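PDB 3MMZ: putative HAD family hydrolase, which probably acts as the HAD-type phosphatase part of a longer protein that probably also makes CMP-N-acylneuraminate from CTP and N-acylneuraminate. Local coordinates for residues D[89-94]-D[119-124]; D[55-60]-D[96-101]. All blocks are in the same frame, centred on the assembly; numbering follows the deposited sequence.

Contact 1: residues D[89-94]-D[119-124]; sequences LALKQW and ALVGWP
K92, on helix 87-98, faces L120 at the end of helix 115-120 with the CA atom of K92 7.2 Å from the CA atom of L120, a spacing bridged by side chains alone, without a hydrogen bond. The forked end of L120 meets the aliphatic part of the lysine at about a right angle. L120 CD1 rests on K92 CG at 4.0 Å, and L120 CD2 touches K92 CD at 4.1 Å, so both methyls bear on the methylene chain. CG of K92 stands anti to the backbone N (chi1 -173°), which carries CG and CD alongside the leucine while the ammonium end leads away to a weak, long ion pair with E96 one turn on; K92 CB also touches L120 CD1. An alanine in place of L120 would remove both branch methyls and would probably leave the K92 methylenes without their apolar cover at this outer edge of the contact. The two helices belong to successive beta-alpha-beta units of the Rossmann-like HAD core: helix 87-98 connects strands 80-82 and 105-109, and helix 115-120 connects the neighbouring strands 105-109 and 123-126. V121, where the chain leaves helical geometry, turns the contact inward to the sheet. Its CG1 meets L91 CD2 at 3.9 Å, the two buried side chains again crossing at about a right angle. CG of L91 lies anti to the backbone N (chi1 177°), which carries CD2 to V121. Y107 of strand 105-109 touches both L91 and V121, and C117 of helix 115-120 also packs on L91. The L91 side chain lies about 9 Å from that of D18, a calcium ligand.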
loop_
_atom_site.group_PDB
_atom_site.type_symbol
_atom_site.label_atom_id
_atom_site.label_comp_id
_atom_site.label_asym_id
_atom_site.label_seq_id
_atom_site.Cartn_x
_atom_site.Cartn_y
_atom_site.Cartn_z
ATOM N N LEU D 89 27.632 26.992 3.296
ATOM C CA LEU D 89 28.878 27.660 3.720
ATOM C C LEU D 89 29.536 26.950 4.893
ATOM O O LEU D 89 30.762 26.788 4.932
ATOM C CB LEU D 89 28.612 29.115 4.092
ATOM C CG LEU D 89 28.079 30.002 2.970
ATOM C CD1 LEU D 89 27.802 31.394 3.507
ATOM C CD2 LEU D 89 29.079 30.038 1.823
ATOM N N ALA D 90 28.707 26.519 5.843
ATOM C CA ALA D 90 29.186 25.770 6.992
ATOM C C ALA D 90 29.848 24.476 6.523
ATOM O O ALA D 90 30.903 24.088 7.031
ATOM C CB ALA D 90 28.042 25.480 7.952
ATOM N N LEU D 91 29.233 23.839 5.528
ATOM C CA LEU D 91 29.740 22.605 4.947
ATOM C C LEU D 91 31.033 22.811 4.160
ATOM O O LEU D 91 31.974 22.019 4.296
ATOM C CB LEU D 91 28.664 21.954 4.063
ATOM C CG LEU D 91 28.969 20.670 3.284
ATOM C CD1 LEU D 91 29.583 19.591 4.164
ATOM C CD2 LEU D 91 27.674 20.165 2.639
ATOM N N LYS D 92 31.085 23.860 3.341
ATOM C CA LYS D 92 32.294 24.156 2.565
ATOM C C LYS D 92 33.496 24.374 3.489
ATOM O O LYS D 92 34.567 23.819 3.255
ATOM C CB LYS D 92 32.084 25.366 1.650
ATOM C CG LYS D 92 33.239 25.632 0.692
ATOM C CD LYS D 92 32.816 26.572 -0.424
ATOM C CE LYS D 92 33.981 26.949 -1.326
ATOM N NZ LYS D 92 34.853 27.969 -0.691
ATOM N N GLN D 93 33.293 25.166 4.538
ATOM C CA GLN D 93 34.320 25.446 5.544
ATOM C C GLN D 93 34.752 24.175 6.294
ATOM O O GLN D 93 35.945 23.941 6.499
ATOM C CB GLN D 93 33.809 26.512 6.527
ATOM C CG GLN D 93 34.869 27.049 7.500
ATOM C CD GLN D 93 34.269 27.798 8.687
ATOM O OE1 GLN D 93 34.356 29.028 8.773
ATOM N NE2 GLN D 93 33.653 27.060 9.602
ATOM N N TRP D 94 33.783 23.356 6.693
ATOM C CA TRP D 94 34.070 22.105 7.398
ATOM C C TRP D 94 34.940 21.174 6.548
ATOM O O TRP D 94 35.946 20.645 7.037
ATOM C CB TRP D 94 32.762 21.423 7.812
ATOM C CG TRP D 94 32.944 20.159 8.589
ATOM C CD1 TRP D 94 33.118 20.046 9.937
ATOM C CD2 TRP D 94 32.954 18.826 8.068
ATOM N NE1 TRP D 94 33.244 18.723 10.290
ATOM C CE2 TRP D 94 33.146 17.952 9.162
ATOM C CE3 TRP D 94 32.823 18.282 6.783
ATOM C CZ2 TRP D 94 33.205 16.564 9.012
ATOM C CZ3 TRP D 94 32.880 16.892 6.633
ATOM C CH2 TRP D 94 33.070 16.052 7.745
ATOM N N ALA D 119 24.955 21.011 -4.581
ATOM C CA ALA D 119 25.851 21.633 -5.575
ATOM C C ALA D 119 27.323 21.634 -5.146
ATOM O O ALA D 119 28.220 21.578 -5.991
ATOM C CB ALA D 119 25.399 23.064 -5.913
ATOM N N LEU D 120 27.552 21.719 -3.839
ATOM C CA LEU D 120 28.897 21.741 -3.260
ATOM C C LEU D 120 29.629 20.393 -3.346
ATOM O O LEU D 120 30.844 20.360 -3.542
ATOM C CB LEU D 120 28.811 22.159 -1.788
ATOM C CG LEU D 120 29.788 23.083 -1.049
ATOM C CD1 LEU D 120 31.259 22.942 -1.465
ATOM C CD2 LEU D 120 29.337 24.523 -1.212
ATOM N N VAL D 121 28.904 19.289 -3.182
ATOM C CA VAL D 121 29.551 17.994 -2.933
ATOM C C VAL D 121 29.550 17.062 -4.140
ATOM O O VAL D 121 28.767 17.238 -5.072
ATOM C CB VAL D 121 28.954 17.269 -1.711
ATOM C CG1 VAL D 121 29.042 18.152 -0.472
ATOM C CG2 VAL D 121 27.488 16.840 -1.978
ATOM N N GLY D 122 30.440 16.075 -4.107
ATOM C CA GLY D 122 30.575 15.111 -5.193
ATOM C C GLY D 122 29.411 14.138 -5.269
ATOM O O GLY D 122 28.971 13.779 -6.358
ATOM N N TRP D 123 28.899 13.739 -4.109
ATOM C CA TRP D 123 27.902 12.679 -4.041
ATOM C C TRP D 123 26.639 13.102 -3.281
ATOM O O TRP D 123 26.418 12.653 -2.151
ATOM C CB TRP D 123 28.530 11.413 -3.431
ATOM C CG TRP D 123 29.507 10.733 -4.360
ATOM C CD1 TRP D 123 30.853 10.971 -4.465
ATOM C CD2 TRP D 123 29.205 9.706 -5.309
ATOM N NE1 TRP D 123 31.403 10.157 -5.427
ATOM C CE2 TRP D 123 30.412 9.365 -5.956
ATOM C CE3 TRP D 123 28.021 9.036 -5.676
ATOM C CZ2 TRP D 123 30.478 8.381 -6.949
ATOM C CZ3 TRP D 123 28.089 8.059 -6.669
ATOM C CH2 TRP D 123 29.309 7.746 -7.293
ATOM N N PRO D 124 25.806 13.974 -3.891
ATOM C CA PRO D 124 24.551 14.325 -3.230
ATOM C C PRO D 124 23.573 13.165 -3.361
ATOM O O PRO D 124 23.467 12.585 -4.441
ATOM C CB PRO D 124 24.046 15.527 -4.034
ATOM C CG PRO D 124 24.708 15.414 -5.373
ATOM C CD PRO D 124 26.029 14.773 -5.122
#

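Contact 2: residues D[55-60]-D[96-101]; sequences GLTMLI and EEQGIA
T57, the first residue of strand 57-62, meets Q98, near the end of helix 87-98, and I100, in the loop after it, in a small surface contact of 93 Å². The van der Waals touches of I100 all come from one methyl, CD1. I100 CD1 comes obliquely against the threonine, 3.9 Å from T57 CB, and lies equally near the hydroxyl, 3.9 Å from T57 OG1. Its third neighbour is T57 CG2, at 4.1 Å. CG1 of I100 lies anti to the carbonyl carbon (chi1 -58°) and chi2 is extended, which sends CD1 out to the strand; I100 also packs on A14 of the adjacent strand 14-17. Here the helix of a beta-alpha-beta crossover in the HAD core ends over the sheet: helix 87-98 has followed strand 80-82, outermost within the chain, and the chain now heads for strand 105-109, beyond both 57-62 and 14-17. The polar side of the contact is slight, with no hydrogen bond across it. Q98 OE1 approaches the methyl T57 CG2 at 3.9 Å, a van der Waals touch made possible by the bend of the glutamine at chi2 (-65°). G99 takes a positive phi in the Schellman motif that closes the helix, with G99 N bonded to E96 O at 3.2 Å, and this turn lies between Q98 and I100, whose CB atoms both point to the strand. G55, two residues before T57, ends the preceding helix 42-53 with a second Schellman motif. Beyond it, the T57 backbone hydrogen-bonds with D13 and V15, fixing the strand start beside strand 14-17.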
loop_
_atom_site.group_PDB
_atom_site.type_symbol
_atom_site.label_atom_id
_atom_site.label_comp_id
_atom_site.label_asym_id
_atom_site.label_seq_id
_atom_site.Cartn_x
_atom_site.Cartn_y
_atom_site.Cartn_z
ATOM N N GLY D 55 35.881 4.090 9.169
ATOM C CA GLY D 55 36.851 5.190 9.104
ATOM C C GLY D 55 36.387 6.412 8.330
ATOM O O GLY D 55 37.170 7.331 8.082
ATOM N N LEU D 56 35.114 6.433 7.941
ATOM C CA LEU D 56 34.557 7.592 7.258
ATOM C C LEU D 56 34.342 8.728 8.244
ATOM O O LEU D 56 33.908 8.498 9.373
ATOM C CB LEU D 56 33.234 7.236 6.582
ATOM C CG LEU D 56 33.329 6.398 5.310
ATOM C CD1 LEU D 56 31.977 5.783 4.999
ATOM C CD2 LEU D 56 33.813 7.249 4.140
ATOM N N THR D 57 34.659 9.947 7.822
ATOM C CA THR D 57 34.390 11.120 8.645
ATOM C C THR D 57 32.898 11.481 8.574
ATOM O O THR D 57 32.364 11.717 7.488
ATOM C CB THR D 57 35.277 12.312 8.230
ATOM O OG1 THR D 57 36.651 11.895 8.199
ATOM C CG2 THR D 57 35.121 13.460 9.213
HETATM N N MSE D 58 32.243 11.505 9.734
HETATM C CA MSE D 58 30.789 11.674 9.830
HETATM C C MSE D 58 30.410 13.060 10.326
HETATM O O MSE D 58 31.202 13.726 11.008
HETATM C CB MSE D 58 30.179 10.646 10.787
HETATM C CG MSE D 58 30.723 9.232 10.670
HETATM SE SE MSE D 58 30.165 8.352 9.016
HETATM C CE MSE D 58 28.223 8.438 9.175
ATOM N N LEU D 59 29.190 13.483 9.998
ATOM C CA LEU D 59 28.675 14.775 10.438
ATOM C C LEU D 59 27.180 14.863 10.221
ATOM O O LEU D 59 26.688 14.489 9.160
ATOM C CB LEU D 59 29.352 15.919 9.677
ATOM C CG LEU D 59 28.975 17.350 10.096
ATOM C CD1 LEU D 59 29.481 17.675 11.493
ATOM C CD2 LEU D 59 29.468 18.372 9.086
ATOM N N ILE D 60 26.471 15.368 11.228
ATOM C CA ILE D 60 25.088 15.788 11.064
ATOM C C ILE D 60 25.043 17.308 10.965
ATOM O O ILE D 60 25.577 18.014 11.830
ATOM C CB ILE D 60 24.203 15.298 12.224
ATOM C CG1 ILE D 60 24.093 13.770 12.170
ATOM C CG2 ILE D 60 22.835 15.949 12.156
ATOM C CD1 ILE D 60 23.458 13.141 13.392
ATOM N N GLU D 96 36.979 22.006 4.141
ATOM C CA GLU D 96 38.302 22.638 4.082
ATOM C C GLU D 96 39.119 22.309 5.337
ATOM O O GLU D 96 40.302 21.952 5.257
ATOM C CB GLU D 96 38.161 24.156 3.957
ATOM C CG GLU D 96 37.599 24.668 2.634
ATOM C CD GLU D 96 37.602 26.194 2.553
ATOM O OE1 GLU D 96 38.676 26.807 2.776
ATOM O OE2 GLU D 96 36.542 26.786 2.258
ATOM N N GLU D 97 38.465 22.423 6.487
ATOM C CA GLU D 97 39.100 22.250 7.785
ATOM C C GLU D 97 39.476 20.809 8.077
ATOM O O GLU D 97 40.430 20.552 8.813
ATOM C CB GLU D 97 38.165 22.741 8.873
ATOM C CG GLU D 97 37.938 24.224 8.832
ATOM C CD GLU D 97 36.930 24.672 9.848
ATOM O OE1 GLU D 97 36.231 23.816 10.430
ATOM O OE2 GLU D 97 36.848 25.890 10.067
ATOM N N GLN D 98 38.714 19.876 7.512
ATOM C CA GLN D 98 38.986 18.458 7.699
ATOM C C GLN D 98 40.025 17.943 6.704
ATOM O O GLN D 98 40.485 16.805 6.818
ATOM C CB GLN D 98 37.690 17.650 7.565
ATOM C CG GLN D 98 36.634 17.944 8.630
ATOM C CD GLN D 98 37.070 17.560 10.029
ATOM O OE1 GLN D 98 37.484 16.427 10.279
ATOM N NE2 GLN D 98 36.971 18.506 10.955
ATOM N N GLY D 99 40.372 18.775 5.723
ATOM C CA GLY D 99 41.261 18.378 4.636
ATOM C C GLY D 99 40.598 17.385 3.699
ATOM O O GLY D 99 41.261 16.524 3.123
ATOM N N ILE D 100 39.281 17.511 3.552
ATOM C CA ILE D 100 38.504 16.608 2.703
ATOM C C ILE D 100 37.997 17.336 1.462
ATOM O O ILE D 100 37.354 18.383 1.565
ATOM C CB ILE D 100 37.315 15.978 3.465
ATOM C CG1 ILE D 100 37.815 15.221 4.704
ATOM C CG2 ILE D 100 36.499 15.047 2.541
ATOM C CD1 ILE D 100 36.726 14.807 5.674
ATOM N N ALA D 101 38.298 16.764 0.301
ATOM C CA ALA D 101 37.860 17.293 -0.978
ATOM C C ALA D 101 36.343 17.110 -1.122
ATOM O O ALA D 101 35.847 15.986 -0.986
ATOM C CB ALA D 101 38.601 16.591 -2.112
#

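From the N terminus, strand 57-62 comes first, and contact 2 closes the loop from its start to the end of helix 87-98, taking in helix 68-76 and strand 80-82. Contact 1 opens earlier on that same helix, at 89-94, and closes at 119-124 after strand 105-109 and most of helix 115-120. The segments alternate along the chain, so the two loops cross rather than nest, with helix 87-98 shared. Their centres are 10 Å apart, joined by W94, whose CH2 lies 3.6 Å from T57 CG2. Together they tie this one helix to strand 57-62 and to helix 115-120 with its following turn.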